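Local structure of isomaltodextranase (Arthrobacter globiformis, 5AWO) at residues A[367-379]-A[390-402]. The protein hydrolyses alpha-1,6-glucosidic linkages of dextran-like polysaccharides, releasing successive isomaltose units from the non-reducing chain ends. Residues are numbered along the deposited sequence; the frame is centred on the assembly and turned at random.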
loop_
_atom_site.group_PDB
_atom_site.type_symbol
_atom_site.label_atom_id
_atom_site.label_comp_id
_atom_site.label_asym_id
_atom_site.label_seq_id
_atom_site.Cartn_x
_atom_site.Cartn_y
_atom_site.Cartn_z
ATOM N N LEU A 367 -9.392 1.993 12.781
ATOM C CA LEU A 367 -7.950 1.817 12.573
ATOM C C LEU A 367 -7.552 2.200 11.136
ATOM O O LEU A 367 -6.571 2.907 10.891
ATOM C CB LEU A 367 -7.511 0.388 12.860
ATOM C CG LEU A 367 -7.538 -0.061 14.318
ATOM C CD1 LEU A 367 -7.272 -1.554 14.443
ATOM C CD2 LEU A 367 -6.545 0.704 15.183
ATOM N N ASN A 368 -8.346 1.743 10.186
ATOM C CA ASN A 368 -8.148 2.124 8.787
ATOM C C ASN A 368 -8.325 3.620 8.543
ATOM O O ASN A 368 -7.482 4.245 7.898
ATOM C CB ASN A 368 -9.017 1.269 7.856
ATOM C CG ASN A 368 -9.147 1.868 6.460
ATOM O OD1 ASN A 368 -9.955 2.751 6.252
ATOM N ND2 ASN A 368 -8.373 1.374 5.496
ATOM N N ALA A 369 -9.381 4.206 9.105
ATOM C CA ALA A 369 -9.603 5.653 8.964
ATOM C C ALA A 369 -8.457 6.447 9.545
ATOM O O ALA A 369 -8.057 7.487 8.955
ATOM C CB ALA A 369 -10.897 6.091 9.640
ATOM N N ASP A 370 -7.940 5.997 10.686
ATOM C CA ASP A 370 -6.849 6.727 11.365
ATOM C C ASP A 370 -5.493 6.522 10.673
ATOM O O ASP A 370 -4.506 7.205 10.995
ATOM C CB ASP A 370 -6.766 6.376 12.857
ATOM C CG ASP A 370 -8.014 6.814 13.662
ATOM O OD1 ASP A 370 -8.835 7.597 13.122
ATOM O OD2 ASP A 370 -8.167 6.325 14.803
ATOM N N GLY A 371 -5.404 5.595 9.727
ATOM C CA GLY A 371 -4.179 5.392 8.932
ATOM C C GLY A 371 -3.198 4.400 9.514
ATOM O O GLY A 371 -1.984 4.586 9.446
ATOM N N LEU A 372 -3.734 3.314 10.109
ATOM C CA LEU A 372 -2.883 2.252 10.566
ATOM C C LEU A 372 -2.206 1.550 9.399
ATOM O O LEU A 372 -2.861 1.074 8.467
ATOM C CB LEU A 372 -3.689 1.201 11.336
ATOM C CG LEU A 372 -2.885 -0.027 11.773
ATOM C CD1 LEU A 372 -1.818 0.346 12.804
ATOM C CD2 LEU A 372 -3.822 -1.102 12.314
ATOM N N VAL A 373 -0.886 1.473 9.481
ATOM C CA VAL A 373 -0.076 0.625 8.595
ATOM C C VAL A 373 0.859 -0.175 9.497
ATOM O O VAL A 373 1.865 0.358 9.990
ATOM C CB VAL A 373 0.743 1.461 7.567
ATOM C CG1 VAL A 373 1.574 0.554 6.670
ATOM C CG2 VAL A 373 -0.167 2.357 6.758
ATOM N N GLY A 374 0.511 -1.436 9.762
ATOM C CA GLY A 374 1.307 -2.286 10.642
ATOM C C GLY A 374 2.495 -2.881 9.937
ATOM O O GLY A 374 2.546 -2.923 8.687
ATOM N N LYS A 375 3.459 -3.294 10.751
ATOM C CA LYS A 375 4.520 -4.184 10.345
ATOM C C LYS A 375 4.395 -5.477 11.130
ATOM O O LYS A 375 3.936 -5.476 12.261
ATOM C CB LYS A 375 5.915 -3.560 10.564
ATOM C CG LYS A 375 6.367 -2.691 9.386
ATOM C CD LYS A 375 7.708 -1.984 9.631
ATOM C CE LYS A 375 8.347 -1.418 8.364
ATOM N NZ LYS A 375 7.544 -0.348 7.751
ATOM N N PRO A 376 4.830 -6.593 10.523
ATOM C CA PRO A 376 5.003 -7.817 11.301
ATOM C C PRO A 376 6.095 -7.573 12.326
ATOM O O PRO A 376 6.941 -6.680 12.106
ATOM C CB PRO A 376 5.483 -8.832 10.256
ATOM C CG PRO A 376 6.262 -7.971 9.293
ATOM C CD PRO A 376 5.509 -6.672 9.226
ATOM N N LEU A 377 6.124 -8.325 13.414
ATOM C CA LEU A 377 7.251 -8.172 14.327
ATOM C C LEU A 377 8.542 -8.609 13.625
ATOM O O LEU A 377 8.669 -9.737 13.198
ATOM C CB LEU A 377 7.041 -9.007 15.583
ATOM C CG LEU A 377 8.047 -8.808 16.710
ATOM C CD1 LEU A 377 8.000 -7.383 17.248
ATOM C CD2 LEU A 377 7.775 -9.824 17.806
ATOM N N TYR A 378 9.504 -7.699 13.508
ATOM C CA TYR A 378 10.798 -8.052 12.926
ATOM C C TYR A 378 11.632 -8.836 13.932
ATOM O O TYR A 378 11.655 -8.468 15.118
ATOM C CB TYR A 378 11.549 -6.805 12.423
ATOM C CG TYR A 378 11.136 -6.411 11.017
ATOM C CD1 TYR A 378 9.809 -6.129 10.707
ATOM C CD2 TYR A 378 12.059 -6.382 9.981
ATOM C CE1 TYR A 378 9.424 -5.768 9.425
ATOM C CE2 TYR A 378 11.673 -6.038 8.686
ATOM C CZ TYR A 378 10.341 -5.751 8.418
ATOM O OH TYR A 378 9.978 -5.419 7.123
ATOM N N ARG A 379 12.234 -9.911 13.453
ATOM C CA ARG A 379 13.038 -10.848 14.245
ATOM C C ARG A 379 14.519 -10.790 13.831
ATOM O O ARG A 379 15.402 -11.144 14.626
ATOM C CB ARG A 379 12.444 -12.263 14.164
ATOM C CG ARG A 379 10.999 -12.288 14.671
ATOM C CD ARG A 379 10.399 -13.670 14.845
ATOM N NE ARG A 379 10.080 -14.334 13.580
ATOM C CZ ARG A 379 9.314 -15.410 13.453
ATOM N NH1 ARG A 379 8.739 -15.966 14.523
ATOM N NH2 ARG A 379 9.081 -15.912 12.245
ATOM N N SER A 390 12.808 -14.225 9.639
ATOM C CA SER A 390 13.242 -12.868 9.935
ATOM C C SER A 390 12.120 -11.950 10.361
ATOM O O SER A 390 12.368 -10.860 10.885
ATOM C CB SER A 390 13.931 -12.262 8.729
ATOM O OG SER A 390 12.991 -11.988 7.687
ATOM N N ARG A 391 10.861 -12.364 10.122
ATOM C CA ARG A 391 9.686 -11.571 10.461
ATOM C C ARG A 391 8.569 -12.537 10.844
ATOM O O ARG A 391 8.534 -13.668 10.373
ATOM C CB ARG A 391 9.240 -10.670 9.287
ATOM C CG ARG A 391 10.347 -9.790 8.725
ATOM C CD ARG A 391 9.925 -9.096 7.445
ATOM N NE ARG A 391 11.083 -8.509 6.782
ATOM C CZ ARG A 391 11.075 -7.899 5.614
ATOM N NH1 ARG A 391 9.950 -7.809 4.905
ATOM N NH2 ARG A 391 12.202 -7.367 5.139
ATOM N N ASP A 392 7.685 -12.073 11.737
ATOM C CA ASP A 392 6.610 -12.925 12.270
ATOM C C ASP A 392 5.298 -12.601 11.561
ATOM O O ASP A 392 4.695 -11.573 11.808
ATOM C CB ASP A 392 6.483 -12.690 13.766
ATOM C CG ASP A 392 5.659 -13.746 14.458
ATOM O OD1 ASP A 392 4.764 -14.346 13.801
ATOM O OD2 ASP A 392 5.885 -13.985 15.672
ATOM N N THR A 393 4.844 -13.538 10.724
ATOM C CA THR A 393 3.597 -13.360 9.984
ATOM C C THR A 393 2.362 -13.265 10.885
ATOM O O THR A 393 1.332 -12.786 10.421
ATOM C CB THR A 393 3.325 -14.498 8.967
ATOM O OG1 THR A 393 3.094 -15.737 9.663
ATOM C CG2 THR A 393 4.444 -14.642 7.969
ATOM N N GLU A 394 2.459 -13.688 12.152
ATOM C CA GLU A 394 1.314 -13.852 13.019
ATOM C C GLU A 394 1.156 -12.784 14.099
ATOM O O GLU A 394 0.224 -12.833 14.869
ATOM C CB GLU A 394 1.359 -15.228 13.654
ATOM C CG GLU A 394 1.170 -16.352 12.651
ATOM C CD GLU A 394 1.297 -17.689 13.311
ATOM O OE1 GLU A 394 2.384 -18.022 13.854
ATOM O OE2 GLU A 394 0.289 -18.454 13.296
ATOM N N ARG A 395 2.086 -11.827 14.173
ATOM C CA ARG A 395 1.991 -10.743 15.147
ATOM C C ARG A 395 2.342 -9.433 14.464
ATOM O O ARG A 395 3.480 -9.271 13.952
ATOM C CB ARG A 395 2.939 -10.996 16.326
ATOM C CG ARG A 395 2.550 -12.233 17.120
ATOM C CD ARG A 395 3.404 -12.423 18.373
ATOM N NE ARG A 395 4.749 -12.815 17.977
ATOM C CZ ARG A 395 5.849 -12.672 18.710
ATOM N NH1 ARG A 395 5.820 -12.120 19.924
ATOM N NH2 ARG A 395 6.997 -13.103 18.215
ATOM N N TRP A 396 1.397 -8.508 14.485
ATOM C CA TRP A 396 1.474 -7.237 13.735
ATOM C C TRP A 396 1.210 -6.054 14.652
ATOM O O TRP A 396 0.384 -6.145 15.559
ATOM C CB TRP A 396 0.413 -7.225 12.627
ATOM C CG TRP A 396 0.792 -8.085 11.459
ATOM C CD1 TRP A 396 0.788 -9.447 11.391
ATOM C CD2 TRP A 396 1.267 -7.616 10.201
ATOM N NE1 TRP A 396 1.241 -9.855 10.164
ATOM C CE2 TRP A 396 1.561 -8.748 9.420
ATOM C CE3 TRP A 396 1.502 -6.347 9.672
ATOM C CZ2 TRP A 396 2.065 -8.640 8.122
ATOM C CZ3 TRP A 396 1.997 -6.241 8.396
ATOM C CH2 TRP A 396 2.277 -7.383 7.635
ATOM N N ALA A 397 1.916 -4.955 14.416
ATOM C CA ALA A 397 1.604 -3.711 15.122
ATOM C C ALA A 397 1.943 -2.521 14.259
ATOM O O ALA A 397 2.880 -2.566 13.459
ATOM C CB ALA A 397 2.372 -3.602 16.434
ATOM N N GLY A 398 1.147 -1.470 14.406
ATOM C CA GLY A 398 1.457 -0.205 13.791
ATOM C C GLY A 398 0.973 0.925 14.660
ATOM O O GLY A 398 0.067 0.765 15.469
ATOM N N GLN A 399 1.575 2.105 14.445
ATOM C CA GLN A 399 1.273 3.267 15.252
ATOM C C GLN A 399 0.500 4.266 14.474
ATOM O O GLN A 399 0.787 4.520 13.292
ATOM C CB GLN A 399 2.568 3.908 15.741
ATOM C CG GLN A 399 2.348 4.953 16.811
ATOM C CD GLN A 399 3.649 5.321 17.522
ATOM O OE1 GLN A 399 4.770 5.161 16.992
ATOM N NE2 GLN A 399 3.499 5.779 18.766
ATOM N N LEU A 400 -0.489 4.870 15.119
ATOM C CA LEU A 400 -1.266 5.919 14.540
ATOM C C LEU A 400 -0.603 7.283 14.805
ATOM O O LEU A 400 0.185 7.403 15.749
ATOM C CB LEU A 400 -2.693 5.914 15.102
ATOM C CG LEU A 400 -3.663 4.751 14.786
ATOM C CD1 LEU A 400 -3.697 4.522 13.291
ATOM C CD2 LEU A 400 -3.318 3.471 15.500
ATOM N N PRO A 401 -0.989 8.282 14.013
ATOM C CA PRO A 401 -0.403 9.624 14.200
ATOM C C PRO A 401 -0.555 10.177 15.610
ATOM O O PRO A 401 0.367 10.855 16.085
ATOM C CB PRO A 401 -1.127 10.451 13.156
ATOM C CG PRO A 401 -1.434 9.475 12.050
ATOM C CD PRO A 401 -1.839 8.234 12.811
ATOM N N ASP A 402 -1.655 9.869 16.299
ATOM C CA ASP A 402 -1.831 10.344 17.686
ATOM C C ASP A 402 -1.036 9.569 18.739
ATOM O O ASP A 402 -1.172 9.830 19.956
ATOM C CB ASP A 402 -3.322 10.440 18.052
ATOM C CG ASP A 402 -3.994 9.085 18.240
ATOM O OD1 ASP A 402 -3.308 8.048 18.183
ATOM O OD2 ASP A 402 -5.214 9.087 18.468
HETATM O O HOH W 1 -6.046 7.547 16.288
HETATM O O HOH W 2 0.913 2.913 11.101
#
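Strand 375-378 pairs antiparallel first with strand 395-399, where Lys375 and Ala397 exchange two backbone hydrogen bonds (Lys375 N to Ala397 O, 2.9 Å), and further on with strand 391-392, so one strand serves two partners across the corner at 393-394. That corner, a type I turn from Asp392 to Arg395, illustrates how side chains fix a change of strand direction. Asp392 OD1 takes the backbone N of Glu394 in an Asx turn, while OD2 accepts both NE and NH2 of Arg395, a side-on grip in the guanidinium plane. Leu377 CD2 lies over one face of that guanidinium, 3.4 Å from Arg395 NH2. Arg379, its chain bent at chi3 (-73°), stacks its guanidinium on Asp392, the two flat groups 23° apart; its NH1 adds only a long, purely electrostatic bridge to OD2.

Arg391 lies alongside both Pro376 and Tyr378, its CD resting over the phenol ring, 3.9 Å from the Tyr378 centroid. Pro376 CD sits over the six-membered ring of Trp396 (3.8 Å to the centroid), and Trp396 NE1 donates to Thr393 O at 2.9 Å; this oxygen lies in the indole plane, so the bond helps set the ring's rotation with a face turned to Pro376. An alanine in place of Trp396 would probably leave Pro376 without its aromatic platform and the Thr393 carbonyl without this donor. At Gly398 any side chain would clash with Val373 O and Leu372. Nearer the helix, Leu400 CD1 reaches Asp370 CB (3.6 Å) in the last turn, which Gly371 closes with a Schellman motif.

The contact thus carries the chain from helix 362-370, which follows the last TIM-barrel strand (343-345), into the sheet of the alpha-galactosidase-type beta sandwich preceding the carbohydrate-binding module: strand 405-410 continues the sheet beyond 395-399, helix 295-302 meets Pro376 and Trp396, and Leu400 touches Arg464 of strand 460-466, the salt-bridge partner of Asp370.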